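Long-range contacts in thiamine-binding periplasmic protein (PDB 2QRY), which captures thiamine, thiamine phosphate and thiamine diphosphate in the periplasm with high affinity, as the solute-binding component of the ThiBPQ ABC importer: residues T26-D31 and N76-V81; N68-E73 and T96-K101; V81-D86 and E248-T253. One frame throughout, in Å; residues are numbered along the deposited sequence.

How the interactions relate
The three contacts lie close together on one side of the chain's centre, their own centres 9 to 10 Å apart. Strand 81-86 is the common element: interaction 1 sets its start beside strand 24-29, in parallel, and interaction 3 pairs it with the antiparallel strand 243-252. Interaction 2 packs helix 63-73, which precedes that strand, against the loop after helix 90-96. Along the chain interaction 1 closes before interaction 3 opens, while interaction 2 crosses both. Direct bonds tie them: Y28 OH to E73, A100 N to R252 O, and Y30 OH to E248 OE1. The last joins the residue just past strand 24-29 to E248 of strand 243-252 beside thiamin phosphate.

Interaction 1: T26-D31 and N76-V81; sequences TVYTYD and NSKADV. With TPS (thiamin phosphate), chain E.
T26 O is gripped by two consecutive backbone amides, D80 N at 2.9 Å and V81 N at 3.1 Å, the former tilted from the carbonyl plane. D80 returns a bond from its side chain: a chi1 of -65° swings CG away from the carbonyl carbon, which lets OD2 take T26 N at 2.7 Å with its anti lone pair. Two residues after T26, Y28 N donates to V81 O at 2.8 Å, and V27 and V81 run alongside each other on the same face of the sheet, with V27 CG2 4.1 Å from V81 CB. The Y28 ring is laid flat on A79: methyl CB sits 3.3 Å from the ring centroid, a CH-pi contact almost exactly on the normal. Beyond the ring, Y28 OH bonds to E73, which also holds S77 OG; that hydroxyl in turn accepts from A79 N at 3.1 Å, an ST turn. D80 OD1 has S256 OG as a second anchor. Just past strand 24-29, Y30, at the N-cap of the next helix, turns one ring face to C6 of thiamin phosphate. Strand 81-86 thus enters the sheet parallel to strand 24-29, a pairing characteristic of the alpha/beta lobes of periplasmic binding proteins.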
loop_
_atom_site.group_PDB
_atom_site.type_symbol
_atom_site.label_atom_id
_atom_site.label_comp_id
_atom_site.label_asym_id
_atom_site.label_seq_id
_atom_site.Cartn_x
_atom_site.Cartn_y
_atom_site.Cartn_z
ATOM N N THR A 26 20.959 -3.218 -2.237
ATOM C CA THR A 26 20.006 -2.445 -3.025
ATOM C C THR A 26 18.564 -2.858 -2.773
ATOM O O THR A 26 18.195 -4.009 -2.986
ATOM C CB THR A 26 20.326 -2.585 -4.528
ATOM O OG1 THR A 26 21.639 -2.069 -4.772
ATOM C CG2 THR A 26 19.322 -1.815 -5.375
ATOM N N VAL A 27 17.752 -1.908 -2.325
ATOM C CA VAL A 27 16.352 -2.188 -2.032
ATOM C C VAL A 27 15.357 -1.357 -2.855
ATOM O O VAL A 27 15.199 -0.158 -2.616
ATOM C CB VAL A 27 16.049 -1.945 -0.534
ATOM C CG1 VAL A 27 14.591 -2.290 -0.233
ATOM C CG2 VAL A 27 16.999 -2.775 0.335
ATOM N N TYR A 28 14.689 -1.999 -3.814
ATOM C CA TYR A 28 13.684 -1.326 -4.635
ATOM C C TYR A 28 12.441 -1.042 -3.785
ATOM O O TYR A 28 11.984 -1.905 -3.038
ATOM C CB TYR A 28 13.259 -2.205 -5.814
ATOM C CG TYR A 28 14.219 -2.262 -6.980
ATOM C CD1 TYR A 28 15.428 -1.565 -6.962
ATOM C CD2 TYR A 28 13.905 -3.005 -8.113
ATOM C CE1 TYR A 28 16.298 -1.611 -8.050
ATOM C CE2 TYR A 28 14.760 -3.057 -9.202
ATOM C CZ TYR A 28 15.953 -2.360 -9.166
ATOM O OH TYR A 28 16.797 -2.413 -10.251
ATOM N N THR A 29 11.888 0.160 -3.910
ATOM C CA THR A 29 10.689 0.515 -3.158
ATOM C C THR A 29 9.976 1.701 -3.822
ATOM O O THR A 29 10.462 2.237 -4.816
ATOM C CB THR A 29 11.038 0.860 -1.683
ATOM O OG1 THR A 29 9.828 0.991 -0.928
ATOM C CG2 THR A 29 11.840 2.164 -1.603
ATOM N N TYR A 30 8.822 2.096 -3.283
ATOM C CA TYR A 30 8.071 3.217 -3.838
ATOM C C TYR A 30 8.521 4.544 -3.228
ATOM O O TYR A 30 9.206 4.553 -2.198
ATOM C CB TYR A 30 6.563 2.985 -3.656
ATOM C CG TYR A 30 6.116 2.606 -2.260
ATOM C CD1 TYR A 30 5.907 3.579 -1.280
ATOM C CD2 TYR A 30 5.839 1.274 -1.937
ATOM C CE1 TYR A 30 5.415 3.234 -0.009
ATOM C CE2 TYR A 30 5.353 0.916 -0.674
ATOM C CZ TYR A 30 5.140 1.900 0.281
ATOM O OH TYR A 30 4.614 1.555 1.507
ATOM N N ASP A 31 8.138 5.664 -3.848
ATOM C CA ASP A 31 8.587 6.975 -3.378
ATOM C C ASP A 31 8.200 7.452 -1.992
ATOM O O ASP A 31 9.021 8.073 -1.316
ATOM C CB ASP A 31 8.255 8.086 -4.393
ATOM C CG ASP A 31 6.791 8.134 -4.772
ATOM O OD1 ASP A 31 5.923 7.930 -3.898
ATOM O OD2 ASP A 31 6.507 8.399 -5.960
ATOM N N ASN A 76 19.100 -9.610 -14.500
ATOM C CA ASN A 76 19.952 -8.456 -14.791
ATOM C C ASN A 76 19.622 -7.370 -13.772
ATOM O O ASN A 76 20.298 -6.343 -13.702
ATOM C CB ASN A 76 19.685 -7.905 -16.196
ATOM C CG ASN A 76 20.351 -8.724 -17.290
ATOM O OD1 ASN A 76 20.027 -8.579 -18.470
ATOM N ND2 ASN A 76 21.292 -9.577 -16.907
ATOM N N SER A 77 18.571 -7.599 -12.993
ATOM C CA SER A 77 18.151 -6.636 -11.982
ATOM C C SER A 77 19.272 -6.353 -10.989
ATOM O O SER A 77 20.057 -7.241 -10.654
ATOM C CB SER A 77 16.932 -7.161 -11.225
ATOM O OG SER A 77 16.609 -6.305 -10.145
ATOM N N LYS A 78 19.351 -5.119 -10.514
ATOM C CA LYS A 78 20.390 -4.790 -9.558
ATOM C C LYS A 78 19.851 -4.799 -8.135
ATOM O O LYS A 78 20.577 -4.516 -7.181
ATOM C CB LYS A 78 21.037 -3.442 -9.905
ATOM C CG LYS A 78 20.094 -2.262 -10.072
ATOM C CD LYS A 78 20.832 -1.088 -10.722
ATOM C CE LYS A 78 20.011 0.202 -10.722
ATOM N NZ LYS A 78 19.944 0.856 -9.376
ATOM N N ALA A 79 18.580 -5.163 -7.997
ATOM C CA ALA A 79 17.943 -5.215 -6.688
ATOM C C ALA A 79 18.246 -6.498 -5.917
ATOM O O ALA A 79 18.331 -7.583 -6.489
ATOM C CB ALA A 79 16.440 -5.055 -6.835
ATOM N N ASP A 80 18.403 -6.347 -4.608
ATOM C CA ASP A 80 18.656 -7.461 -3.700
ATOM C C ASP A 80 17.332 -7.747 -2.995
ATOM O O ASP A 80 17.010 -8.890 -2.675
ATOM C CB ASP A 80 19.716 -7.074 -2.665
ATOM C CG ASP A 80 21.076 -6.802 -3.289
ATOM O OD1 ASP A 80 21.623 -7.722 -3.937
ATOM O OD2 ASP A 80 21.600 -5.680 -3.124
ATOM N N VAL A 81 16.567 -6.688 -2.763
ATOM C CA VAL A 81 15.272 -6.801 -2.102
ATOM C C VAL A 81 14.256 -5.845 -2.729
ATOM O O VAL A 81 14.598 -4.727 -3.114
ATOM C CB VAL A 81 15.367 -6.443 -0.592
ATOM C CG1 VAL A 81 14.002 -6.575 0.060
ATOM C CG2 VAL A 81 16.365 -7.339 0.103
HETATM C CM2 TPS E . -0.596 10.680 4.799
HETATM N N3 TPS E . 0.925 4.947 1.967
HETATM C C2 TPS E . 0.798 5.952 1.124
HETATM S S1 TPS E . 1.040 5.237 -0.426
HETATM C C5 TPS E . 1.306 3.574 0.116
HETATM C C4 TPS E . 1.191 3.701 1.484
HETATM C CM4 TPS E . 1.349 2.487 2.392
HETATM C C6 TPS E . 1.568 2.424 -0.806
HETATM C C7 TPS E . 1.646 3.144 -2.152
HETATM O O7 TPS E . 1.842 2.282 -3.266
HETATM N N1A TPS E . -1.174 8.324 4.392
HETATM C C2A TPS E . -0.221 9.258 4.451
HETATM N N3A TPS E . 1.052 8.956 4.204
HETATM C C4A TPS E . 1.428 7.699 3.887
HETATM N N4A TPS E . 2.758 7.415 3.632
HETATM C C5A TPS E . 0.435 6.670 3.814
HETATM C C6A TPS E . -0.891 7.049 4.084
HETATM C C7A TPS E . 0.763 5.201 3.454
HETATM P P1 TPS E . 1.904 3.233 -4.571
HETATM O O1 TPS E . 0.624 4.113 -4.632
HETATM O O2 TPS E . 2.091 2.384 -5.894
HETATM O O3 TPS E . 3.122 4.170 -4.428
#

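Interaction 2: N68-E73 and T96-K101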
loop_
_atom_site.group_PDB
_atom_site.type_symbol
_atom_site.label_atom_id
_atom_site.label_comp_id
_atom_site.label_asym_id
_atom_site.label_seq_id
_atom_site.Cartn_x
_atom_site.Cartn_y
_atom_site.Cartn_z
ATOM N N ASN A 68 6.210 -5.431 -12.050
ATOM C CA ASN A 68 6.330 -5.477 -13.502
ATOM C C ASN A 68 7.720 -5.078 -13.966
ATOM O O ASN A 68 8.236 -5.625 -14.938
ATOM C CB ASN A 68 5.239 -4.627 -14.188
ATOM C CG ASN A 68 5.552 -3.140 -14.208
ATOM O OD1 ASN A 68 6.492 -2.689 -14.870
ATOM N ND2 ASN A 68 4.746 -2.363 -13.495
ATOM N N ARG A 69 8.344 -4.151 -13.250
ATOM C CA ARG A 69 9.681 -3.728 -13.619
ATOM C C ARG A 69 10.692 -4.833 -13.331
ATOM O O ARG A 69 11.589 -5.101 -14.138
ATOM C CB ARG A 69 10.065 -2.455 -12.875
ATOM C CG ARG A 69 11.448 -1.975 -13.230
ATOM C CD ARG A 69 11.605 -0.509 -12.929
ATOM N NE ARG A 69 12.973 -0.053 -13.154
ATOM C CZ ARG A 69 13.338 1.221 -13.157
ATOM N NH1 ARG A 69 12.433 2.167 -12.946
ATOM N NH2 ARG A 69 14.609 1.547 -13.365
ATOM N N LEU A 70 10.537 -5.490 -12.187
ATOM C CA LEU A 70 11.441 -6.568 -11.814
ATOM C C LEU A 70 11.314 -7.734 -12.796
ATOM O O LEU A 70 12.302 -8.375 -13.137
ATOM C CB LEU A 70 11.137 -7.057 -10.398
ATOM C CG LEU A 70 12.161 -8.050 -9.854
ATOM C CD1 LEU A 70 13.457 -7.318 -9.555
ATOM C CD2 LEU A 70 11.633 -8.713 -8.604
ATOM N N ARG A 71 10.093 -8.012 -13.242
ATOM C CA ARG A 71 9.868 -9.097 -14.185
ATOM C C ARG A 71 10.550 -8.823 -15.523
ATOM O O ARG A 71 10.803 -9.748 -16.299
ATOM C CB ARG A 71 8.379 -9.289 -14.421
ATOM C CG ARG A 71 7.604 -9.633 -13.181
ATOM C CD ARG A 71 6.142 -9.766 -13.514
ATOM N NE ARG A 71 5.940 -10.770 -14.547
ATOM C CZ ARG A 71 4.771 -11.014 -15.127
ATOM N NH1 ARG A 71 3.694 -10.317 -14.771
ATOM N NH2 ARG A 71 4.677 -11.956 -16.059
HETATM N N MSE A 72 10.834 -7.553 -15.799
HETATM C CA MSE A 72 11.485 -7.197 -17.045
HETATM C C MSE A 72 12.991 -7.044 -16.887
HETATM O O MSE A 72 13.716 -7.065 -17.871
HETATM C CB MSE A 72 10.868 -5.922 -17.618
HETATM C CG MSE A 72 9.494 -6.154 -18.226
HETATM SE SE MSE A 72 8.692 -4.532 -18.933
HETATM C CE MSE A 72 6.858 -5.166 -19.053
ATOM N N GLU A 73 13.456 -6.893 -15.649
ATOM C CA GLU A 73 14.888 -6.770 -15.390
ATOM C C GLU A 73 15.457 -8.184 -15.308
ATOM O O GLU A 73 16.607 -8.435 -15.675
ATOM C CB GLU A 73 15.163 -6.046 -14.065
ATOM C CG GLU A 73 14.583 -4.641 -13.953
ATOM C CD GLU A 73 15.264 -3.799 -12.876
ATOM O OE1 GLU A 73 15.471 -4.298 -11.754
ATOM O OE2 GLU A 73 15.589 -2.627 -13.148
ATOM N N THR A 96 6.625 -15.829 -10.675
ATOM C CA THR A 96 7.698 -15.252 -11.466
ATOM C C THR A 96 9.014 -16.003 -11.240
ATOM O O THR A 96 9.816 -16.148 -12.154
ATOM C CB THR A 96 7.873 -13.743 -11.125
ATOM O OG1 THR A 96 8.191 -13.017 -12.318
ATOM C CG2 THR A 96 8.989 -13.532 -10.115
ATOM N N GLY A 97 9.226 -16.486 -10.023
ATOM C CA GLY A 97 10.447 -17.214 -9.726
ATOM C C GLY A 97 11.635 -16.319 -9.419
ATOM O O GLY A 97 12.738 -16.811 -9.192
ATOM N N LEU A 98 11.412 -15.007 -9.398
ATOM C CA LEU A 98 12.472 -14.039 -9.126
ATOM C C LEU A 98 12.836 -13.888 -7.647
ATOM O O LEU A 98 13.866 -13.300 -7.311
ATOM C CB LEU A 98 12.083 -12.668 -9.696
ATOM C CG LEU A 98 12.526 -12.293 -11.120
ATOM C CD1 LEU A 98 12.260 -13.420 -12.086
ATOM C CD2 LEU A 98 11.791 -11.039 -11.559
ATOM N N PHE A 99 12.006 -14.422 -6.761
ATOM C CA PHE A 99 12.278 -14.304 -5.332
ATOM C C PHE A 99 12.710 -15.593 -4.658
ATOM O O PHE A 99 12.291 -16.677 -5.044
ATOM C CB PHE A 99 11.053 -13.749 -4.614
ATOM C CG PHE A 99 10.605 -12.423 -5.142
ATOM C CD1 PHE A 99 9.646 -12.349 -6.145
ATOM C CD2 PHE A 99 11.168 -11.243 -4.661
ATOM C CE1 PHE A 99 9.252 -11.122 -6.663
ATOM C CE2 PHE A 99 10.784 -10.013 -5.173
ATOM C CZ PHE A 99 9.822 -9.952 -6.177
ATOM N N ALA A 100 13.554 -15.463 -3.641
ATOM C CA ALA A 100 14.035 -16.618 -2.893
ATOM C C ALA A 100 13.372 -16.614 -1.514
ATOM O O ALA A 100 12.697 -15.646 -1.146
ATOM C CB ALA A 100 15.542 -16.551 -2.747
ATOM N N LYS A 101 13.551 -17.694 -0.758
ATOM C CA LYS A 101 12.968 -17.772 0.574
ATOM C C LYS A 101 13.651 -16.757 1.485
ATOM O O LYS A 101 14.856 -16.522 1.385
ATOM C CB LYS A 101 13.094 -19.196 1.124
ATOM C CG LYS A 101 12.183 -20.177 0.397
ATOM C CD LYS A 101 12.391 -21.613 0.846
ATOM C CE LYS A 101 11.504 -22.558 0.045
ATOM N NZ LYS A 101 11.696 -23.983 0.442
#
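This is helix-to-loop packing in an alpha/beta lobe of the periplasmic binding protein: the last turns of helix 63-73 meet the chain that leaves helix 90-96, and apolar side chains carry the contact without a hydrogen bond between the two segments. L70 carries most of the contact from the helix side. Its CG lies anti to the backbone N (chi1 -172°), and from there the branch CD2 reaches F99 CZ at 3.3 Å, approaching the ring obliquely. L98 runs past L70 in the opposite direction, its CD2 wedged 3.5 Å from L70 CG, tighter than usual for two carbons, and close to the helix backbone at L70 O. F99 holds its ring edge-to-face with F120 and also rests on V82 and L85 of strand 81-86, while L70 touches V82 as well; the contact therefore closes over one face of the sheet. G97, with positive phi (82°), is where the chain leaves helical geometry. On either side of it in sequence, T96 and L98 both direct their CB atoms toward helix 63-73. On that helix R69 forms a salt bridge with E61, and its NE makes a long one, 3.7 Å, to E73 OE2. At the exposed margin the R71 side chain passes T96, whose OG1 lies 3.5 Å from R71 CG.

Interaction 3: V81-D86 and E248-T253; sequences VVLGLD and EVAART. With TPS (thiamin phosphate), chain E.
E248, paired with D86, the last residue of strand 81-86, reaches from the sheet into the thiamin phosphate pocket. Its CB lies 3.7 Å from L85 O; a chi1 of -54° sets CG on the side of the backbone N, and the extended chain carries CD to 3.7 Å from ligand CM4. Both carboxylate oxygens face the ligand. OE2 comes 3.3 Å from the CM4 methyl, while OE1, a little farther off, accepts from a water at 2.7 Å that also donates to G84 O, and is hydrogen-bonded to Y30 OH.

Behind this residue the strands are joined by V82 N to A251 O, V249 N to L85 O at 2.9 Å, and G84 N to V249 O at 3.1 Å. V249 N approaches L85 O from well above the carbonyl plane. L85 N also turns to V249 O in a weak bond, so two residues of one strand face a single residue of the other: a G1 beta bulge, with glycine at its positive-phi position (127°). The side chains sort to two faces. L83 and A250 meet by their CB atoms on one, where L266 and M269 of helix 259-269 cover A250; L85 CB lies 4.0 Å from V249 CG2 on the other, where L85 also touches L66 and L67 of helix 63-73. D86 directs OD2 to Q246.

OE2 also lies close to D124 OD1, an acidic neighbour. The cationic thiazolium ring beside E248 may offset the closeness of these two acids, and their carboxylates would in turn be expected to favour its positive charge.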
loop_
_atom_site.group_PDB
_atom_site.type_symbol
_atom_site.label_atom_id
_atom_site.label_comp_id
_atom_site.label_asym_id
_atom_site.label_seq_id
_atom_site.Cartn_x
_atom_site.Cartn_y
_atom_site.Cartn_z
ATOM N N VAL A 81 16.567 -6.688 -2.763
ATOM C CA VAL A 81 15.272 -6.801 -2.102
ATOM C C VAL A 81 14.256 -5.845 -2.729
ATOM O O VAL A 81 14.598 -4.727 -3.114
ATOM C CB VAL A 81 15.367 -6.443 -0.592
ATOM C CG1 VAL A 81 14.002 -6.575 0.060
ATOM C CG2 VAL A 81 16.365 -7.339 0.103
ATOM N N VAL A 82 13.011 -6.295 -2.843
ATOM C CA VAL A 82 11.943 -5.450 -3.361
ATOM C C VAL A 82 11.007 -5.191 -2.189
ATOM O O VAL A 82 10.331 -6.108 -1.727
ATOM C CB VAL A 82 11.138 -6.138 -4.482
ATOM C CG1 VAL A 82 9.927 -5.285 -4.836
ATOM C CG2 VAL A 82 12.019 -6.347 -5.709
ATOM N N LEU A 83 10.983 -3.953 -1.703
ATOM C CA LEU A 83 10.126 -3.584 -0.578
ATOM C C LEU A 83 8.935 -2.740 -1.051
ATOM O O LEU A 83 9.113 -1.687 -1.650
ATOM C CB LEU A 83 10.940 -2.806 0.456
ATOM C CG LEU A 83 10.252 -2.368 1.755
ATOM C CD1 LEU A 83 11.283 -2.321 2.890
ATOM C CD2 LEU A 83 9.569 -1.017 1.565
ATOM N N GLY A 84 7.720 -3.204 -0.792
ATOM C CA GLY A 84 6.576 -2.431 -1.223
ATOM C C GLY A 84 5.545 -3.166 -2.057
ATOM O O GLY A 84 4.674 -2.534 -2.633
ATOM N N LEU A 85 5.649 -4.484 -2.167
ATOM C CA LEU A 85 4.636 -5.231 -2.902
ATOM C C LEU A 85 3.612 -5.475 -1.812
ATOM O O LEU A 85 3.800 -5.013 -0.699
ATOM C CB LEU A 85 5.177 -6.567 -3.397
ATOM C CG LEU A 85 6.317 -6.565 -4.408
ATOM C CD1 LEU A 85 6.668 -8.005 -4.767
ATOM C CD2 LEU A 85 5.906 -5.797 -5.654
ATOM N N ASP A 86 2.522 -6.170 -2.104
ATOM C CA ASP A 86 1.568 -6.438 -1.035
ATOM C C ASP A 86 0.836 -7.756 -1.219
ATOM O O ASP A 86 1.089 -8.492 -2.171
ATOM C CB ASP A 86 0.581 -5.271 -0.847
ATOM C CG ASP A 86 -0.496 -5.211 -1.915
ATOM O OD1 ASP A 86 -0.590 -6.141 -2.750
ATOM O OD2 ASP A 86 -1.266 -4.219 -1.907
ATOM N N GLU A 248 1.618 -4.991 3.294
ATOM C CA GLU A 248 2.767 -4.762 2.427
ATOM C C GLU A 248 3.845 -5.765 2.785
ATOM O O GLU A 248 3.983 -6.147 3.942
ATOM C CB GLU A 248 3.293 -3.337 2.596
ATOM C CG GLU A 248 2.236 -2.276 2.396
ATOM C CD GLU A 248 2.834 -0.906 2.186
ATOM O OE1 GLU A 248 3.072 -0.533 1.012
ATOM O OE2 GLU A 248 3.080 -0.210 3.197
ATOM N N VAL A 249 4.620 -6.176 1.794
ATOM C CA VAL A 249 5.659 -7.166 2.021
ATOM C C VAL A 249 6.961 -6.856 1.306
ATOM O O VAL A 249 7.039 -5.964 0.464
ATOM C CB VAL A 249 5.190 -8.556 1.543
ATOM C CG1 VAL A 249 3.885 -8.927 2.225
ATOM C CG2 VAL A 249 5.002 -8.546 0.041
ATOM N N ALA A 250 7.984 -7.619 1.662
ATOM C CA ALA A 250 9.299 -7.499 1.063
ATOM C C ALA A 250 9.840 -8.920 0.868
ATOM O O ALA A 250 9.430 -9.850 1.572
ATOM C CB ALA A 250 10.215 -6.701 1.964
ATOM N N ALA A 251 10.740 -9.084 -0.095
ATOM C CA ALA A 251 11.339 -10.382 -0.364
ATOM C C ALA A 251 12.698 -10.190 -1.026
ATOM O O ALA A 251 12.947 -9.166 -1.674
ATOM C CB ALA A 251 10.434 -11.197 -1.264
ATOM N N ARG A 252 13.580 -11.169 -0.854
ATOM C CA ARG A 252 14.906 -11.095 -1.446
ATOM C C ARG A 252 14.849 -11.771 -2.811
ATOM O O ARG A 252 14.092 -12.720 -3.010
ATOM C CB ARG A 252 15.934 -11.780 -0.539
ATOM C CG ARG A 252 15.901 -13.306 -0.519
ATOM C CD ARG A 252 16.834 -13.834 0.577
ATOM N NE ARG A 252 17.434 -15.136 0.273
ATOM C CZ ARG A 252 18.224 -15.376 -0.775
ATOM N NH1 ARG A 252 18.513 -14.406 -1.640
ATOM N NH2 ARG A 252 18.739 -16.585 -0.955
ATOM N N THR A 253 15.643 -11.275 -3.751
ATOM C CA THR A 253 15.651 -11.836 -5.094
ATOM C C THR A 253 16.511 -13.084 -5.171
ATOM O O THR A 253 17.473 -13.234 -4.420
ATOM C CB THR A 253 16.167 -10.808 -6.113
ATOM O OG1 THR A 253 17.482 -10.371 -5.739
ATOM C CG2 THR A 253 15.225 -9.600 -6.158
HETATM C CM2 TPS E . -0.596 10.680 4.799
HETATM N N3 TPS E . 0.925 4.947 1.967
HETATM C C2 TPS E . 0.798 5.952 1.124
HETATM S S1 TPS E . 1.040 5.237 -0.426
HETATM C C5 TPS E . 1.306 3.574 0.116
HETATM C C4 TPS E . 1.191 3.701 1.484
HETATM C CM4 TPS E . 1.349 2.487 2.392
HETATM C C6 TPS E . 1.568 2.424 -0.806
HETATM C C7 TPS E . 1.646 3.144 -2.152
HETATM O O7 TPS E . 1.842 2.282 -3.266
HETATM N N1A TPS E . -1.174 8.324 4.392
HETATM C C2A TPS E . -0.221 9.258 4.451
HETATM N N3A TPS E . 1.052 8.956 4.204
HETATM C C4A TPS E . 1.428 7.699 3.887
HETATM N N4A TPS E . 2.758 7.415 3.632
HETATM C C5A TPS E . 0.435 6.670 3.814
HETATM C C6A TPS E . -0.891 7.049 4.084
HETATM C C7A TPS E . 0.763 5.201 3.454
HETATM P P1 TPS E . 1.904 3.233 -4.571
HETATM O O1 TPS E . 0.624 4.113 -4.632
HETATM O O2 TPS E . 2.091 2.384 -5.894
HETATM O O3 TPS E . 3.122 4.170 -4.428
HETATM O O HOH W 1 2.443 -1.449 -1.493
#